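Local coordinates for protein signal recognition particle receptor FtsY (Sulfolobus acidocaldarius, PDB 5L3S) that serves as the receptor of the signal recognition particle, built from an SRP54-type helical bundle joined to a P-loop nucleotide-binding domain, at residues B[17-20]-B[21-24]; B[235-239]-B[240-244]; B[74-77]-B[78-82]. One frame throughout, in Å; residues are numbered along the deposited sequence.

Overall arrangement
The three contacts are local and follow one another along the chain in the order contact 1, contact 3, contact 2. Contact 1 opens helix 20-36 in the helical bundle. Contact 3 lies in the middle of helix 66-85, on the same side of the chain's centre, with centres about 21 Å apart. Contact 2 leads from helix 228-239 to strand 244-248 of the mixed sheet, in the P-loop domain. Its centre is about 24 Å from that of contact 3 and about 40 Å from that of contact 1. None touch. Helix 66-85 relates contacts 1 and 3: the first packs on it, the second meets helices 258-266 and 287-295 of the domain that holds contact 2.

Contact 1 (B[17-20]-B[21-24]); sequences TIKE and DDLN
D22 reaches back to K19 and fixes the start of helix 20-36, the first long helix of the SRP54-type helical bundle. The chain leaves strand 15-17 and turns into the helix here. CG of D22 sits beside its own backbone N (chi1 -63°), which turns the carboxylate toward the preceding loop. K19 N donates to D22 OD2 at 2.7 Å with a nearly straight N-H (165°). The oxygen is met on its anti side. In return D22 N donates to K19 O at 3.0 Å, so the two residues are tied by both a side-chain and a backbone bond.

The tight side is apolar. I18 CG2 meets the end of L23, with CD2 at 3.7 Å, and the two side chains cross at about a right angle. Both residues are buried. L23 also packs on I56 and on V66 and V70 of helix 66-85, while the backbone of I18 pairs with G57 and K58.

K19 and the exposed D21 face solvent. The K19 chain bends away, and its NZ stays 6.3 Å from D22 OD2. E20, itself exposed, stretches out to a salt bridge with K52 of helix 41-55. Its backbone is busier: E20 O accepts from L23 N at 2.8 Å and only weakly from N24 N, while E20 CG lies 3.9 Å from N24 OD1.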
# COMPACT_ATOMS: atom_id res chain seq x y z
N THR B 17 -38.51 -13.00 19.53
CA THR B 17 -37.26 -12.77 20.23
C THR B 17 -36.07 -13.29 19.41
O THR B 17 -36.04 -14.45 18.99
CB THR B 17 -37.26 -13.44 21.61
OG1 THR B 17 -38.38 -12.97 22.37
CG2 THR B 17 -35.98 -13.13 22.37
N ILE B 18 -35.08 -12.44 19.19
CA ILE B 18 -33.90 -12.85 18.43
C ILE B 18 -33.03 -13.79 19.24
O ILE B 18 -32.64 -13.49 20.37
CB ILE B 18 -33.07 -11.64 17.99
CG1 ILE B 18 -33.89 -10.73 17.08
CG2 ILE B 18 -31.80 -12.11 17.28
CD1 ILE B 18 -33.14 -9.47 16.68
N LYS B 19 -32.72 -14.94 18.64
CA LYS B 19 -31.83 -15.92 19.24
C LYS B 19 -30.58 -16.02 18.38
O LYS B 19 -30.60 -15.59 17.23
CB LYS B 19 -32.50 -17.29 19.31
CG LYS B 19 -33.88 -17.29 19.94
CD LYS B 19 -33.82 -16.79 21.37
CE LYS B 19 -35.22 -16.73 21.99
NZ LYS B 19 -35.87 -18.06 21.98
N GLU B 20 -29.52 -16.62 18.92
CA GLU B 20 -28.26 -16.72 18.19
C GLU B 20 -28.43 -17.41 16.84
O GLU B 20 -27.91 -16.94 15.83
CB GLU B 20 -27.18 -17.43 19.01
CG GLU B 20 -25.79 -17.32 18.36
CD GLU B 20 -24.68 -17.97 19.16
OE1 GLU B 20 -24.99 -18.68 20.14
OE2 GLU B 20 -23.50 -17.76 18.81
N ASP B 21 -29.21 -18.49 16.84
CA ASP B 21 -29.51 -19.27 15.64
C ASP B 21 -30.12 -18.43 14.51
O ASP B 21 -29.92 -18.72 13.33
CB ASP B 21 -30.44 -20.43 16.00
CG ASP B 21 -30.88 -21.22 14.80
OD1 ASP B 21 -32.07 -21.11 14.40
OD2 ASP B 21 -30.05 -21.97 14.24
N ASP B 22 -30.86 -17.38 14.88
CA ASP B 22 -31.42 -16.46 13.89
C ASP B 22 -30.33 -15.66 13.18
O ASP B 22 -30.53 -15.19 12.06
CB ASP B 22 -32.39 -15.49 14.56
CG ASP B 22 -33.59 -16.18 15.20
OD1 ASP B 22 -34.21 -17.03 14.52
OD2 ASP B 22 -33.91 -15.88 16.37
N LEU B 23 -29.19 -15.49 13.84
CA LEU B 23 -28.16 -14.53 13.39
C LEU B 23 -27.01 -15.15 12.60
O LEU B 23 -26.28 -14.44 11.90
CB LEU B 23 -27.58 -13.80 14.60
CG LEU B 23 -28.52 -12.97 15.46
CD1 LEU B 23 -27.76 -12.25 16.56
CD2 LEU B 23 -29.29 -11.98 14.62
N ASN B 24 -26.85 -16.46 12.72
CA ASN B 24 -25.67 -17.13 12.18
C ASN B 24 -25.36 -16.90 10.70
O ASN B 24 -24.24 -16.51 10.35
CB ASN B 24 -25.73 -18.63 12.48
CG ASN B 24 -25.52 -18.92 13.96
OD1 ASN B 24 -24.91 -18.13 14.68
ND2 ASN B 24 -26.01 -20.07 14.41

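Contact 2 (B[235-239]-B[240-244]); sequences HFENN and VGYDA
E237 and Y242 are brought together by their torsions. E237 sends CG anti to the backbone N (chi1 168°) and then bends at chi2, turning its carboxylate back over the turn. Y242 holds CG between its backbone N and carbonyl carbon (chi1 53°), which lays the ring beside the end of the helix.

Helix 228-239 ends here, and the chain passes through G241 into strand 244-248. F236 O is gripped twice. G241 N, five residues on, donates to it at 2.8 Å, almost straight (169°) and in the carbonyl plane. V240 N also donates to F236 O at 2.8 Å, from a tilted direction. The positive phi of G241 suits a residue without a side chain.

V240 CG2 meets the edge of the F236 ring at CD1, 4.0 Å away. F236 also packs on V109 of the probable P-loop and on L219. Y242 CE1 lies 3.7 Å from E237 CB, and the Y242 hydroxyl reaches back to A233 O of helix 228-239.

E237 OE1 lies over one face of the Y242 ring, toward the rim, and takes a weak bond from Y242 N at 3.3 Å. K268 makes a cation-pi contact with that ring and a long, weak ion pair with E237. Its positive charge would probably help keep the carboxylate ionised.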
# COMPACT_ATOMS: atom_id res chain seq x y z
N HIS B 235 1.80 1.14 15.84
CA HIS B 235 3.20 1.37 16.13
C HIS B 235 3.54 2.85 16.13
O HIS B 235 4.20 3.33 17.04
CB HIS B 235 4.09 0.65 15.11
CG HIS B 235 4.34 -0.78 15.44
ND1 HIS B 235 5.42 -1.19 16.19
CD2 HIS B 235 3.65 -1.90 15.12
CE1 HIS B 235 5.39 -2.51 16.32
NE2 HIS B 235 4.32 -2.96 15.68
N PHE B 236 3.09 3.57 15.11
CA PHE B 236 3.37 5.01 15.01
C PHE B 236 2.70 5.78 16.14
O PHE B 236 3.26 6.74 16.67
CB PHE B 236 2.92 5.56 13.65
CG PHE B 236 3.94 5.42 12.55
CD1 PHE B 236 5.25 5.86 12.74
CD2 PHE B 236 3.60 4.89 11.33
CE1 PHE B 236 6.19 5.74 11.71
CE2 PHE B 236 4.54 4.76 10.29
CZ PHE B 236 5.83 5.19 10.49
N GLU B 237 1.51 5.35 16.54
CA GLU B 237 0.85 6.02 17.66
C GLU B 237 1.65 5.82 18.94
O GLU B 237 1.81 6.75 19.73
CB GLU B 237 -0.60 5.54 17.82
CG GLU B 237 -1.26 5.96 19.13
CD GLU B 237 -1.27 7.47 19.34
OE1 GLU B 237 -1.19 8.22 18.34
OE2 GLU B 237 -1.36 7.90 20.51
N ASN B 238 2.17 4.61 19.14
CA ASN B 238 2.95 4.31 20.34
C ASN B 238 4.35 4.95 20.35
O ASN B 238 4.81 5.39 21.40
CB ASN B 238 3.07 2.80 20.55
CG ASN B 238 1.74 2.14 20.84
OD1 ASN B 238 0.83 2.75 21.40
ND2 ASN B 238 1.61 0.87 20.46
N ASN B 239 5.02 4.99 19.20
CA ASN B 239 6.39 5.50 19.14
C ASN B 239 6.49 7.00 18.88
O ASN B 239 7.49 7.63 19.22
CB ASN B 239 7.20 4.77 18.07
CG ASN B 239 7.30 3.28 18.31
OD1 ASN B 239 7.02 2.79 19.41
ND2 ASN B 239 7.72 2.54 17.29
N VAL B 240 5.47 7.56 18.24
CA VAL B 240 5.53 8.93 17.76
C VAL B 240 4.32 9.74 18.23
O VAL B 240 4.47 10.81 18.85
CB VAL B 240 5.59 8.95 16.22
CG1 VAL B 240 5.71 10.38 15.69
CG2 VAL B 240 6.75 8.08 15.70
N GLY B 241 3.12 9.22 17.97
CA GLY B 241 1.88 9.93 18.25
C GLY B 241 1.46 10.81 17.07
O GLY B 241 2.30 11.45 16.43
N TYR B 242 0.17 10.83 16.76
CA TYR B 242 -0.35 11.68 15.69
C TYR B 242 -1.80 12.05 16.00
O TYR B 242 -2.41 11.48 16.91
CB TYR B 242 -0.25 11.00 14.32
CG TYR B 242 -0.86 9.61 14.27
CD1 TYR B 242 -0.10 8.49 14.58
CD2 TYR B 242 -2.20 9.43 13.92
CE1 TYR B 242 -0.66 7.21 14.56
CE2 TYR B 242 -2.76 8.16 13.89
CZ TYR B 242 -1.98 7.05 14.21
OH TYR B 242 -2.51 5.79 14.19
N ASP B 243 -2.34 13.00 15.25
CA ASP B 243 -3.67 13.54 15.55
C ASP B 243 -4.75 12.97 14.63
O ASP B 243 -5.90 12.80 15.04
CB ASP B 243 -3.66 15.06 15.42
CG ASP B 243 -2.67 15.71 16.36
OD1 ASP B 243 -2.86 15.59 17.58
OD2 ASP B 243 -1.70 16.33 15.87
N ALA B 244 -4.38 12.71 13.38
CA ALA B 244 -5.34 12.23 12.38
C ALA B 244 -4.65 11.48 11.23
O ALA B 244 -3.43 11.47 11.12
CB ALA B 244 -6.17 13.36 11.83

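Contact 3 (B[74-77]-B[78-82]); sequences LKKS and ITEIL
This is a contact between successive turns of one helix, midway along helix 66-85 of the N-terminal bundle, lying against the P-loop domain. L74, K75, K76 and S77 meet I78, T79, E80 and I81 four residues on. Regular backbone bonds join each pair. I78 N donates to L74 O at 2.9 Å.

T79 adds a side-chain bond. Its OG1 sits beside the backbone N (chi1 -57°) and so turns back along the helix to K75 O, to which it donates at 2.7 Å. T79 N donates to the same oxygen at 3.0 Å. The two donors approach from opposite faces of the carbonyl plane, so K75 O is held on both sides. The OG1 bond uses the hydroxyl's proton within its own helix. The T79 side chain also touches D288 and V291 of helix 287-295.

K76 and E80 carry the charged, exposed side. K76 starts anti to its N (chi1 169°) and bends at chi2, and its end comes up to the E80 carboxylate. NZ lies 3.5 Å from E80 OE1 in a salt bridge. CE of K76 is nearer to that oxygen, at 3.3 Å, so the lysine's methylene chain packs against the acid as well.

L74 and I78 are the buried, apolar pair. L74 CG meets I78 CD1 at 3.9 Å. L74 also packs on I47 and L51 of helix 41-55 and on F295, while I78 and I81 pack on L260 of helix 258-266. S77 OG bonds to T73 O.

Helix 66-85 thus packs on helix 41-55 of the bundle and on helices 258-266 and 287-295 of the P-loop domain. This is the interdomain packing known from the NG core of SRP receptors and SRP54.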
# COMPACT_ATOMS: atom_id res chain seq x y z
N LEU B 74 -25.88 -2.97 12.18
CA LEU B 74 -24.44 -2.84 11.91
C LEU B 74 -24.07 -1.52 11.24
O LEU B 74 -23.08 -0.88 11.62
CB LEU B 74 -23.92 -4.02 11.08
CG LEU B 74 -22.42 -3.95 10.79
CD1 LEU B 74 -21.64 -3.96 12.09
CD2 LEU B 74 -21.96 -5.10 9.88
N LYS B 75 -24.85 -1.11 10.24
CA LYS B 75 -24.59 0.15 9.56
C LYS B 75 -24.68 1.31 10.54
O LYS B 75 -23.88 2.24 10.50
CB LYS B 75 -25.59 0.39 8.43
CG LYS B 75 -25.46 -0.56 7.24
CD LYS B 75 -26.39 -0.10 6.13
CE LYS B 75 -26.44 -1.10 4.99
NZ LYS B 75 -27.34 -0.60 3.90
N LYS B 76 -25.67 1.23 11.43
CA LYS B 76 -25.88 2.25 12.45
C LYS B 76 -24.75 2.25 13.48
O LYS B 76 -24.30 3.32 13.91
CB LYS B 76 -27.24 2.05 13.11
CG LYS B 76 -27.48 2.87 14.37
CD LYS B 76 -27.46 4.37 14.10
CE LYS B 76 -27.86 5.15 15.35
NZ LYS B 76 -27.75 6.63 15.17
N SER B 77 -24.26 1.07 13.88
CA SER B 77 -23.15 1.00 14.83
C SER B 77 -21.84 1.52 14.23
O SER B 77 -21.08 2.22 14.90
CB SER B 77 -22.95 -0.42 15.36
OG SER B 77 -24.06 -0.81 16.17
N ILE B 78 -21.58 1.17 12.98
CA ILE B 78 -20.40 1.66 12.30
C ILE B 78 -20.46 3.19 12.17
O ILE B 78 -19.46 3.89 12.41
CB ILE B 78 -20.21 0.99 10.92
CG1 ILE B 78 -19.97 -0.51 11.09
CG2 ILE B 78 -19.03 1.62 10.16
CD1 ILE B 78 -19.80 -1.26 9.78
N THR B 79 -21.64 3.71 11.82
CA THR B 79 -21.81 5.16 11.66
C THR B 79 -21.53 5.88 12.98
O THR B 79 -20.89 6.93 13.00
CB THR B 79 -23.21 5.53 11.14
OG1 THR B 79 -23.45 4.86 9.89
CG2 THR B 79 -23.32 7.03 10.91
N GLU B 80 -21.99 5.30 14.08
CA GLU B 80 -21.76 5.88 15.41
C GLU B 80 -20.30 5.81 15.85
O GLU B 80 -19.80 6.74 16.47
CB GLU B 80 -22.68 5.23 16.44
CG GLU B 80 -24.13 5.68 16.32
CD GLU B 80 -25.06 4.99 17.31
OE1 GLU B 80 -25.86 5.70 17.95
OE2 GLU B 80 -24.99 3.75 17.43
N ILE B 81 -19.62 4.71 15.53
CA ILE B 81 -18.20 4.55 15.87
C ILE B 81 -17.35 5.62 15.18
O ILE B 81 -16.41 6.16 15.77
CB ILE B 81 -17.67 3.16 15.48
CG1 ILE B 81 -18.27 2.09 16.38
CG2 ILE B 81 -16.17 3.11 15.61
CD1 ILE B 81 -17.86 2.20 17.83
N LEU B 82 -17.68 5.91 13.92
CA LEU B 82 -16.96 6.90 13.14
C LEU B 82 -17.35 8.34 13.50
O LEU B 82 -16.50 9.22 13.57
CB LEU B 82 -17.19 6.65 11.66
CG LEU B 82 -16.65 5.30 11.16
CD1 LEU B 82 -17.20 4.99 9.79
CD2 LEU B 82 -15.11 5.32 11.12